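Local coordinates for protein transcriptional regulator AcuR (Rhodobacter sphaeroides 2.4.1, PDB 3BRU) that represses transcription of its own operon as a dimeric TetR-family DNA-binding regulator, probably binding two operator sequences in the promoter, at residues 46-51 / 73-78; 122-127 / 200-205; 34-39 / 79-84; 94-99 / 108-113. One frame throughout, in Å; residues are numbered along the deposited sequence.

Contacts 1 and 3 belong to the TetR-type DNA-binding domain, and contact 1 is nested inside the loop that contact 3 closes. Their centres lie 10 Å apart, and the ring of Phe77 bridges them by packing on Leu35 and Gly39. Contacts 2 and 4 lie toward the regulatory core. Helix 74-97 links the two halves: it gives residues to contacts 1 and 3 near its start and to contact 4 at its end, with the centres of contacts 1 and 4 about 30 Å apart. Contact 2 comes within about 5 Å, nearest atoms, of both contact 3 and contact 4. Contacts 1 and 2 both touch the second subunit.

Contact 1 (46-51 / 73-78); sequences KGYSSV and NKADFG
Lys74 lies across the Tyr48 ring and at the same time hooks its ammonium onto the backbone of the tyrosine it covers. This is a cation-pi contact within the TetR-type helix-turn-helix domain: it ties the turn leading into helix 53-60, where the predicted DNA-reading motif begins, to the first turn of helix 74-97. Lys74 CE sits almost centrally over one face, 4.0 Å from the ring centroid of Tyr48 and 12° off the normal. The ammonium is displaced further, with Lys74 NZ 4.2 Å from the same centroid, still over the face. A chain bent at chi2 and extended beyond it carries the lysine over the ring. From there Lys74 NZ donates to Tyr48 O at 3.0 Å, arriving 40° above the carbonyl plane. Val51 N, which closes the type I turn from Tyr48 to Val51, reaches that oxygen from the opposite face, leaving the carbonyl gripped by two donors.

Tyr48 has its ring swung anti to the backbone N (chi1 -178°), which sends the phenol toward the helix start, and Gly78 CA lies at the ring edge. Phe144 meets the ring edge-to-face, while Glu136 takes the Tyr48 amide and the Ser49 hydroxyl. Ser50 OG is hydrogen-bonded to Ser49 OG of the second subunit. Helix 74-97 is itself capped by Asn73, whose OD1 accepts from Asp76 N at 3.0 Å. At the far end of the tyrosine, Tyr48 OH rests 3.4 Å from Lys74 CD.

Contact 2 (122-127 / 200-205); sequences HGFRRG and LRPDPL
Phe124 lays one ring face on the backbone of Arg201 and Pro202, the linker between helix 178-199 and helix 203-212. Arg201 C lies 4.0 Å above the ring plane over its centre, while Pro202 N is offset toward the rim. The Phe124 side chain and the proline ring cross at about a right angle, and the closest carbons are Phe124 CZ and Pro202 CB at 3.6 Å. Leu205 comes in at the ring edge, Phe124 CE1 to Leu205 CD1 being 4.2 Å. A chi1 of -59°, with CG anti to the carbonyl carbon, aims the phenyl group out of its turn at this linker.

Leu200 adds a second patch: its CD2 methyl rests 3.6 Å from Phe124 O and 4.0 Å from Arg125 CG. Just before Phe124 in the chain, a Schellman motif with Gly123 as its C-prime residue ends helix 104-120, and a type I' turn from His122 to Arg125 redirects the chain. Leu200 also packs on Arg145 of the second subunit.

Between the two segments the contact is carried by an aromatic face on a peptide, a proline ring and methyls, so its cohesion probably comes from van der Waals fit and partial exclusion of water.

Contact 3 (34-39 / 79-84); sequences SLIRAG and LALIEA
Helices 34-39 and 79-84 cross nearly perpendicularly, at -85° with their axes 10.1 Å apart at closest approach, and Ile36 and Leu81 mark the nearest backbone approach. These two side chains run alongside one another, heading opposite ways. Leu81 reaches the backbone of the other helix: its CD2 methyl sits 3.5 Å from Ile36 O, and its other branch, CD1, lies 3.8 Å from Gly39 CA. Gly39 presents only its bare CA here, and both leucine methyls lie close to it.

Ile36 returns the contact with both of its branches. CG2, held anti to the backbone N, meets Ala84 CB at 3.9 Å, while CD1 at the end of the other branch meets Leu81 CD2 at 3.9 Å and, more loosely, Ala80 CB. The small alanines, one turn apart on helix 79-84, give the isoleucine a shallow surface on which to lie.

Ile82 faces Leu148 and Val151 of helix 143-167, while Leu35 turns to Ile56, Leu57 and Ala60. The first helix of the three-helix TetR-type DNA-binding head (31-45, 53-60, 64-70) thus packs on helix 53-60 through Leu35 and on helix 74-97, which leads out of the head, through Ile36.

Contact 4 (94-99 / 108-113); sequences DQAFLD and LRLFTR
Ala96 and Phe111 bring the two helices together, their CA atoms only 5.3 Å apart, the closest pair of the contact. Methyl and methylene contacts come first. Ala96 CB meets Phe111 CB at 3.7 Å, so the tight point is made by the root of the phenylalanine and not by its ring. Phe111 leaves the helix toward Ala96, but a chi1 of 159° then leads its ring away from the 94-99 segment. Leu110 adds a methyl to the alanine, with its CD2 lying 4.1 Å from Ala96 CA.

Aromatic-aliphatic contacts form a second group around Phe97. Its CE1 is equally near two partners, at 4.2 Å from Leu108 CD1 and 4.2 Å from Phe111 CB. Both approach the ring obliquely. Phe97 and Leu108 run side by side in the same direction, whereas Phe97 and Phe111 are crossed.

The hydrogen bonds here are local to each side of the contact. Thr112 OG1 donates to Arg109 O at 3.1 Å, tilted 34° from the carbonyl plane, and Arg113 N reaches the same oxygen from the same face. Asp99 N bonds to Ala96 O just past the end of the helix, and Asp99 OD1 accepts from Ser101 N in the connecting loop.

This is the hairpin between helix 74-97 and helix 104-120. Phe97 continues onto Arg158, Thr159 and Leu162 of helix 143-167, and Leu108 onto Phe163 of the same helix. On helix 178-199 the Phe111 ring meets that of Trp189, and its side chain also touches Phe185, placing the pair within the regulatory helical bundle.

Contact 1 (46-51 / 73-78)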
# COMPACT_ATOMS: atom_id res chain seq x y z
N LYS A 46 5.21 12.47 -2.20
CA LYS A 46 5.56 11.81 -3.46
C LYS A 46 6.18 10.45 -3.11
O LYS A 46 5.49 9.57 -2.63
CB LYS A 46 6.49 12.68 -4.31
CG LYS A 46 5.88 14.02 -4.59
CD LYS A 46 6.30 14.61 -5.91
CE LYS A 46 7.54 15.47 -5.76
NZ LYS A 46 8.02 15.89 -7.11
N GLY A 47 7.46 10.29 -3.30
CA GLY A 47 8.13 9.11 -2.81
C GLY A 47 9.59 9.32 -3.12
O GLY A 47 9.98 10.38 -3.65
N TYR A 48 10.40 8.32 -2.80
CA TYR A 48 11.84 8.38 -3.01
C TYR A 48 12.25 8.52 -4.49
O TYR A 48 13.02 9.43 -4.81
CB TYR A 48 12.47 7.17 -2.36
CG TYR A 48 13.96 7.07 -2.45
CD1 TYR A 48 14.75 7.49 -1.38
CD2 TYR A 48 14.60 6.54 -3.59
CE1 TYR A 48 16.14 7.37 -1.43
CE2 TYR A 48 16.00 6.41 -3.64
CZ TYR A 48 16.75 6.83 -2.54
OH TYR A 48 18.12 6.76 -2.54
N SER A 49 11.72 7.64 -5.36
CA SER A 49 12.03 7.68 -6.81
C SER A 49 11.71 9.01 -7.52
O SER A 49 12.31 9.31 -8.54
CB SER A 49 11.32 6.56 -7.59
OG SER A 49 11.36 5.30 -6.93
N SER A 50 10.76 9.77 -6.98
CA SER A 50 10.25 11.01 -7.58
C SER A 50 11.04 12.24 -7.16
O SER A 50 10.93 13.30 -7.77
CB SER A 50 8.82 11.22 -7.10
OG SER A 50 7.92 10.91 -8.14
N VAL A 51 11.79 12.11 -6.09
CA VAL A 51 12.34 13.28 -5.47
C VAL A 51 13.86 13.26 -5.52
O VAL A 51 14.49 12.38 -4.93
CB VAL A 51 11.83 13.40 -4.01
CG1 VAL A 51 12.46 14.57 -3.31
CG2 VAL A 51 10.31 13.52 -4.01
N ASN A 73 25.16 10.44 0.37
CA ASN A 73 24.37 10.41 -0.86
C ASN A 73 22.88 10.34 -0.51
O ASN A 73 22.50 10.25 0.68
CB ASN A 73 24.76 9.22 -1.75
CG ASN A 73 24.93 7.90 -0.96
OD1 ASN A 73 24.24 7.62 0.02
ND2 ASN A 73 25.88 7.11 -1.39
N LYS A 74 22.04 10.36 -1.55
CA LYS A 74 20.59 10.21 -1.42
C LYS A 74 20.18 8.96 -0.60
O LYS A 74 19.28 9.02 0.22
CB LYS A 74 19.96 10.21 -2.82
CG LYS A 74 18.49 10.54 -2.86
CD LYS A 74 17.80 9.82 -4.05
CE LYS A 74 16.41 10.35 -4.33
NZ LYS A 74 15.84 9.74 -5.62
N ALA A 75 20.88 7.84 -0.80
CA ALA A 75 20.57 6.62 -0.06
C ALA A 75 20.82 6.75 1.45
O ALA A 75 20.03 6.26 2.24
CB ALA A 75 21.34 5.41 -0.64
N ASP A 76 21.89 7.43 1.85
CA ASP A 76 22.23 7.62 3.26
C ASP A 76 21.22 8.59 3.91
O ASP A 76 20.81 8.40 5.06
CB ASP A 76 23.66 8.17 3.36
CG ASP A 76 24.23 8.13 4.80
OD1 ASP A 76 24.00 7.11 5.50
OD2 ASP A 76 24.93 9.11 5.24
N PHE A 77 20.86 9.62 3.16
CA PHE A 77 19.73 10.51 3.47
C PHE A 77 18.38 9.82 3.67
O PHE A 77 17.73 10.02 4.71
CB PHE A 77 19.62 11.58 2.38
CG PHE A 77 18.60 12.65 2.68
CD1 PHE A 77 18.62 13.34 3.87
CD2 PHE A 77 17.64 12.98 1.75
CE1 PHE A 77 17.72 14.34 4.12
CE2 PHE A 77 16.72 13.97 2.00
CZ PHE A 77 16.77 14.66 3.18
N GLY A 78 17.94 9.06 2.67
CA GLY A 78 16.77 8.20 2.82
C GLY A 78 16.74 7.32 4.08
O GLY A 78 15.71 7.23 4.74

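Contact 2 (122-127 / 200-205)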
# COMPACT_ATOMS: atom_id res chain seq x y z
N HIS A 122 -3.18 18.29 5.84
CA HIS A 122 -2.60 18.56 4.55
C HIS A 122 -3.44 17.98 3.46
O HIS A 122 -2.93 17.49 2.48
CB HIS A 122 -1.15 18.03 4.48
CG HIS A 122 -0.29 18.51 5.60
ND1 HIS A 122 0.15 19.82 5.70
CD2 HIS A 122 0.17 17.87 6.71
CE1 HIS A 122 0.85 19.97 6.82
NE2 HIS A 122 0.88 18.80 7.44
N GLY A 123 -4.75 18.07 3.63
CA GLY A 123 -5.73 17.55 2.67
C GLY A 123 -5.61 16.09 2.22
O GLY A 123 -6.02 15.78 1.11
N PHE A 124 -5.08 15.20 3.07
CA PHE A 124 -4.83 13.78 2.69
C PHE A 124 -3.82 13.59 1.57
O PHE A 124 -3.80 12.54 0.94
CB PHE A 124 -6.13 13.01 2.42
CG PHE A 124 -7.05 13.00 3.60
CD1 PHE A 124 -6.93 12.02 4.58
CD2 PHE A 124 -7.97 14.02 3.79
CE1 PHE A 124 -7.72 12.05 5.73
CE2 PHE A 124 -8.77 14.06 4.92
CZ PHE A 124 -8.64 13.06 5.89
N ARG A 125 -2.96 14.58 1.34
CA ARG A 125 -1.92 14.52 0.32
C ARG A 125 -0.65 13.81 0.84
O ARG A 125 0.21 13.42 0.07
CB ARG A 125 -1.57 15.93 -0.16
CG ARG A 125 -2.66 16.56 -1.04
CD ARG A 125 -2.25 17.96 -1.52
NE ARG A 125 -1.98 18.86 -0.38
CZ ARG A 125 -2.82 19.76 0.16
NH1 ARG A 125 -4.05 19.97 -0.33
NH2 ARG A 125 -2.41 20.46 1.21
N ARG A 126 -0.56 13.63 2.16
CA ARG A 126 0.62 13.03 2.76
C ARG A 126 0.28 11.75 3.50
O ARG A 126 -0.61 11.71 4.38
CB ARG A 126 1.29 14.00 3.72
CG ARG A 126 1.93 15.21 3.06
CD ARG A 126 2.66 16.06 4.11
NE ARG A 126 3.00 17.34 3.51
CZ ARG A 126 3.31 18.42 4.21
NH1 ARG A 126 3.35 18.36 5.54
NH2 ARG A 126 3.59 19.56 3.59
N GLY A 127 1.00 10.70 3.15
CA GLY A 127 0.75 9.40 3.72
C GLY A 127 1.84 8.96 4.67
O GLY A 127 2.52 9.78 5.30
N LEU A 200 -8.09 11.27 -1.69
CA LEU A 200 -8.04 12.57 -1.00
C LEU A 200 -9.21 12.76 -0.05
O LEU A 200 -9.85 13.81 -0.10
CB LEU A 200 -7.94 13.73 -2.01
CG LEU A 200 -6.70 13.66 -2.89
CD1 LEU A 200 -6.73 14.70 -4.00
CD2 LEU A 200 -5.43 13.79 -2.02
N ARG A 201 -9.49 11.75 0.77
CA ARG A 201 -10.58 11.77 1.74
C ARG A 201 -10.42 10.67 2.80
O ARG A 201 -9.71 9.68 2.58
CB ARG A 201 -11.92 11.61 1.02
CG ARG A 201 -12.11 10.24 0.39
CD ARG A 201 -13.30 10.26 -0.53
NE ARG A 201 -13.61 8.92 -1.01
CZ ARG A 201 -14.78 8.55 -1.52
NH1 ARG A 201 -15.77 9.43 -1.63
NH2 ARG A 201 -14.95 7.29 -1.92
N PRO A 202 -11.07 10.82 3.98
CA PRO A 202 -10.84 9.81 5.03
C PRO A 202 -11.67 8.52 4.90
O PRO A 202 -11.47 7.60 5.67
CB PRO A 202 -11.19 10.56 6.30
CG PRO A 202 -12.29 11.49 5.89
CD PRO A 202 -12.00 11.88 4.44
N ASP A 203 -12.57 8.44 3.92
CA ASP A 203 -13.49 7.31 3.80
C ASP A 203 -12.87 5.92 3.88
O ASP A 203 -13.43 5.07 4.56
CB ASP A 203 -14.31 7.43 2.51
CG ASP A 203 -14.96 8.81 2.37
OD1 ASP A 203 -14.33 9.82 2.78
OD2 ASP A 203 -16.10 8.88 1.82
N PRO A 204 -11.73 5.67 3.17
CA PRO A 204 -11.10 4.34 3.28
C PRO A 204 -10.57 4.02 4.67
O PRO A 204 -10.49 2.84 5.03
CB PRO A 204 -9.94 4.42 2.27
CG PRO A 204 -10.30 5.55 1.35
CD PRO A 204 -11.01 6.53 2.21
N LEU A 205 -10.23 5.06 5.45
CA LEU A 205 -9.84 4.89 6.81
C LEU A 205 -11.01 4.38 7.63
O LEU A 205 -10.83 3.44 8.41
CB LEU A 205 -9.32 6.21 7.41
CG LEU A 205 -8.15 6.88 6.68
CD1 LEU A 205 -7.74 8.16 7.43
CD2 LEU A 205 -6.97 5.90 6.55

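Contact 3 (34-39 / 79-84)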
# COMPACT_ATOMS: atom_id res chain seq x y z
N SER A 34 16.30 21.29 8.65
CA SER A 34 15.64 21.73 7.43
C SER A 34 15.65 20.60 6.41
O SER A 34 14.65 20.40 5.71
CB SER A 34 16.35 22.93 6.80
OG SER A 34 16.37 24.01 7.69
N LEU A 35 16.78 19.90 6.32
CA LEU A 35 16.97 18.78 5.39
C LEU A 35 16.00 17.66 5.73
O LEU A 35 15.25 17.21 4.85
CB LEU A 35 18.41 18.30 5.38
CG LEU A 35 19.37 19.26 4.66
CD1 LEU A 35 20.84 18.80 4.82
CD2 LEU A 35 19.01 19.53 3.18
N ILE A 36 15.96 17.25 7.00
CA ILE A 36 15.06 16.20 7.44
C ILE A 36 13.58 16.57 7.18
O ILE A 36 12.82 15.76 6.62
CB ILE A 36 15.30 15.89 8.90
CG1 ILE A 36 16.72 15.32 9.09
CG2 ILE A 36 14.17 14.99 9.48
CD1 ILE A 36 16.93 13.87 8.60
N ARG A 37 13.20 17.80 7.58
CA ARG A 37 11.87 18.35 7.34
C ARG A 37 11.46 18.24 5.86
O ARG A 37 10.39 17.67 5.54
CB ARG A 37 11.81 19.81 7.74
CG ARG A 37 10.47 20.47 7.33
CD ARG A 37 9.45 20.46 8.46
NE ARG A 37 9.37 19.20 9.21
CZ ARG A 37 8.34 18.36 9.19
NH1 ARG A 37 7.27 18.63 8.45
NH2 ARG A 37 8.36 17.24 9.93
N ALA A 38 12.28 18.80 4.98
CA ALA A 38 12.01 18.77 3.58
C ALA A 38 11.97 17.33 3.08
O ALA A 38 11.20 17.02 2.19
CB ALA A 38 13.08 19.58 2.83
N GLY A 39 12.81 16.46 3.62
CA GLY A 39 12.82 15.07 3.23
C GLY A 39 11.51 14.39 3.57
O GLY A 39 10.92 13.75 2.68
N LEU A 79 17.86 6.67 4.45
CA LEU A 79 17.92 5.89 5.70
C LEU A 79 17.82 6.72 6.97
O LEU A 79 17.23 6.29 7.95
CB LEU A 79 19.18 5.03 5.77
CG LEU A 79 19.23 3.85 4.79
CD1 LEU A 79 20.66 3.35 4.66
CD2 LEU A 79 18.31 2.74 5.25
N ALA A 80 18.41 7.90 6.94
CA ALA A 80 18.27 8.88 8.01
C ALA A 80 16.82 9.32 8.16
O ALA A 80 16.37 9.57 9.28
CB ALA A 80 19.17 10.12 7.76
N LEU A 81 16.10 9.45 7.04
CA LEU A 81 14.69 9.84 7.10
C LEU A 81 13.84 8.76 7.73
O LEU A 81 12.93 9.07 8.45
CB LEU A 81 14.10 10.23 5.74
CG LEU A 81 14.71 11.46 5.07
CD1 LEU A 81 14.20 11.56 3.63
CD2 LEU A 81 14.41 12.72 5.86
N ILE A 82 14.12 7.50 7.40
CA ILE A 82 13.44 6.37 8.04
C ILE A 82 13.69 6.37 9.56
O ILE A 82 12.75 6.24 10.34
CB ILE A 82 13.86 5.01 7.42
CG1 ILE A 82 13.38 4.87 5.99
CG2 ILE A 82 13.35 3.84 8.26
CD1 ILE A 82 14.21 3.80 5.23
N GLU A 83 14.95 6.53 9.98
CA GLU A 83 15.28 6.66 11.42
C GLU A 83 14.57 7.85 12.07
O GLU A 83 14.14 7.75 13.22
CB GLU A 83 16.78 6.74 11.66
CG GLU A 83 17.47 5.44 11.36
CD GLU A 83 19.00 5.55 11.15
OE1 GLU A 83 19.54 6.66 10.87
OE2 GLU A 83 19.68 4.49 11.26
N ALA A 84 14.40 8.95 11.35
CA ALA A 84 13.73 10.13 11.93
C ALA A 84 12.24 9.88 12.10
O ALA A 84 11.65 10.24 13.14
CB ALA A 84 13.98 11.40 11.08

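Contact 4 (94-99 / 108-113)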
# COMPACT_ATOMS: atom_id res chain seq x y z
N ASP A 94 2.98 6.49 21.45
CA ASP A 94 3.10 6.59 22.90
C ASP A 94 1.87 7.26 23.48
O ASP A 94 1.38 6.85 24.54
CB ASP A 94 4.32 7.43 23.28
CG ASP A 94 5.63 6.66 23.12
OD1 ASP A 94 5.59 5.41 22.94
OD2 ASP A 94 6.71 7.30 23.17
N GLN A 95 1.39 8.29 22.78
CA GLN A 95 0.24 9.08 23.23
C GLN A 95 -0.99 8.18 23.34
O GLN A 95 -1.71 8.23 24.35
CB GLN A 95 -0.02 10.26 22.30
CG GLN A 95 0.08 11.54 23.00
CD GLN A 95 -0.17 12.75 22.12
OE1 GLN A 95 -1.03 13.57 22.41
NE2 GLN A 95 0.60 12.90 21.06
N ALA A 96 -1.20 7.35 22.32
CA ALA A 96 -2.34 6.46 22.24
C ALA A 96 -2.12 5.19 23.09
O ALA A 96 -2.82 4.97 24.09
CB ALA A 96 -2.66 6.11 20.80
N PHE A 97 -1.11 4.40 22.72
CA PHE A 97 -0.90 3.07 23.32
C PHE A 97 -0.55 3.09 24.80
O PHE A 97 -0.86 2.13 25.50
CB PHE A 97 0.18 2.29 22.56
CG PHE A 97 -0.27 1.75 21.22
CD1 PHE A 97 -1.39 2.26 20.57
CD2 PHE A 97 0.48 0.74 20.60
CE1 PHE A 97 -1.80 1.74 19.31
CE2 PHE A 97 0.09 0.23 19.35
CZ PHE A 97 -1.05 0.73 18.71
N LEU A 98 0.11 4.17 25.26
CA LEU A 98 0.50 4.27 26.68
C LEU A 98 -0.46 5.08 27.57
O LEU A 98 -0.17 5.29 28.76
CB LEU A 98 1.94 4.79 26.84
CG LEU A 98 3.09 4.06 26.16
CD1 LEU A 98 4.34 4.61 26.73
CD2 LEU A 98 3.06 2.54 26.34
N ASP A 99 -1.59 5.51 27.01
CA ASP A 99 -2.63 6.22 27.78
C ASP A 99 -3.44 5.27 28.68
O ASP A 99 -4.36 4.59 28.20
CB ASP A 99 -3.58 7.02 26.88
CG ASP A 99 -4.54 7.94 27.69
OD1 ASP A 99 -4.70 7.74 28.92
OD2 ASP A 99 -5.16 8.86 27.11
N LEU A 108 -6.49 2.02 20.64
CA LEU A 108 -6.30 1.75 19.22
C LEU A 108 -7.17 2.70 18.37
O LEU A 108 -6.73 3.19 17.36
CB LEU A 108 -6.55 0.27 18.88
CG LEU A 108 -6.31 -0.08 17.40
CD1 LEU A 108 -4.82 0.05 17.00
CD2 LEU A 108 -6.88 -1.46 16.99
N ARG A 109 -8.40 2.94 18.80
CA ARG A 109 -9.31 3.87 18.14
C ARG A 109 -8.81 5.31 18.24
O ARG A 109 -8.95 6.06 17.28
CB ARG A 109 -10.72 3.76 18.71
CG ARG A 109 -11.39 2.43 18.35
CD ARG A 109 -12.86 2.34 18.82
NE ARG A 109 -13.04 1.46 19.99
CZ ARG A 109 -13.26 1.85 21.25
NH1 ARG A 109 -13.40 0.95 22.22
NH2 ARG A 109 -13.33 3.16 21.57
N LEU A 110 -8.20 5.68 19.37
CA LEU A 110 -7.56 6.99 19.51
C LEU A 110 -6.42 7.20 18.49
O LEU A 110 -6.38 8.23 17.84
CB LEU A 110 -7.09 7.25 20.94
CG LEU A 110 -6.37 8.60 21.16
CD1 LEU A 110 -7.29 9.84 20.97
CD2 LEU A 110 -5.76 8.62 22.52
N PHE A 111 -5.53 6.22 18.35
CA PHE A 111 -4.45 6.29 17.38
C PHE A 111 -4.94 6.54 15.95
O PHE A 111 -4.41 7.42 15.25
CB PHE A 111 -3.57 5.03 17.41
CG PHE A 111 -2.81 4.83 16.12
CD1 PHE A 111 -1.70 5.61 15.83
CD2 PHE A 111 -3.24 3.91 15.17
CE1 PHE A 111 -1.03 5.47 14.63
CE2 PHE A 111 -2.59 3.75 13.97
CZ PHE A 111 -1.48 4.53 13.70
N THR A 112 -5.94 5.79 15.51
CA THR A 112 -6.49 5.95 14.15
C THR A 112 -7.23 7.27 13.93
O THR A 112 -7.24 7.81 12.83
CB THR A 112 -7.40 4.76 13.72
OG1 THR A 112 -8.54 4.68 14.57
CG2 THR A 112 -6.63 3.46 13.76
N ARG A 113 -7.82 7.77 15.00
CA ARG A 113 -8.46 9.07 15.02
C ARG A 113 -7.44 10.21 14.85
O ARG A 113 -7.62 11.10 14.01
CB ARG A 113 -9.26 9.17 16.31
CG ARG A 113 -10.15 10.38 16.45
CD ARG A 113 -11.34 10.06 17.35
NE ARG A 113 -12.37 11.11 17.42
CZ ARG A 113 -12.57 12.10 16.54
NH1 ARG A 113 -13.55 12.99 16.77
NH2 ARG A 113 -11.82 12.23 15.44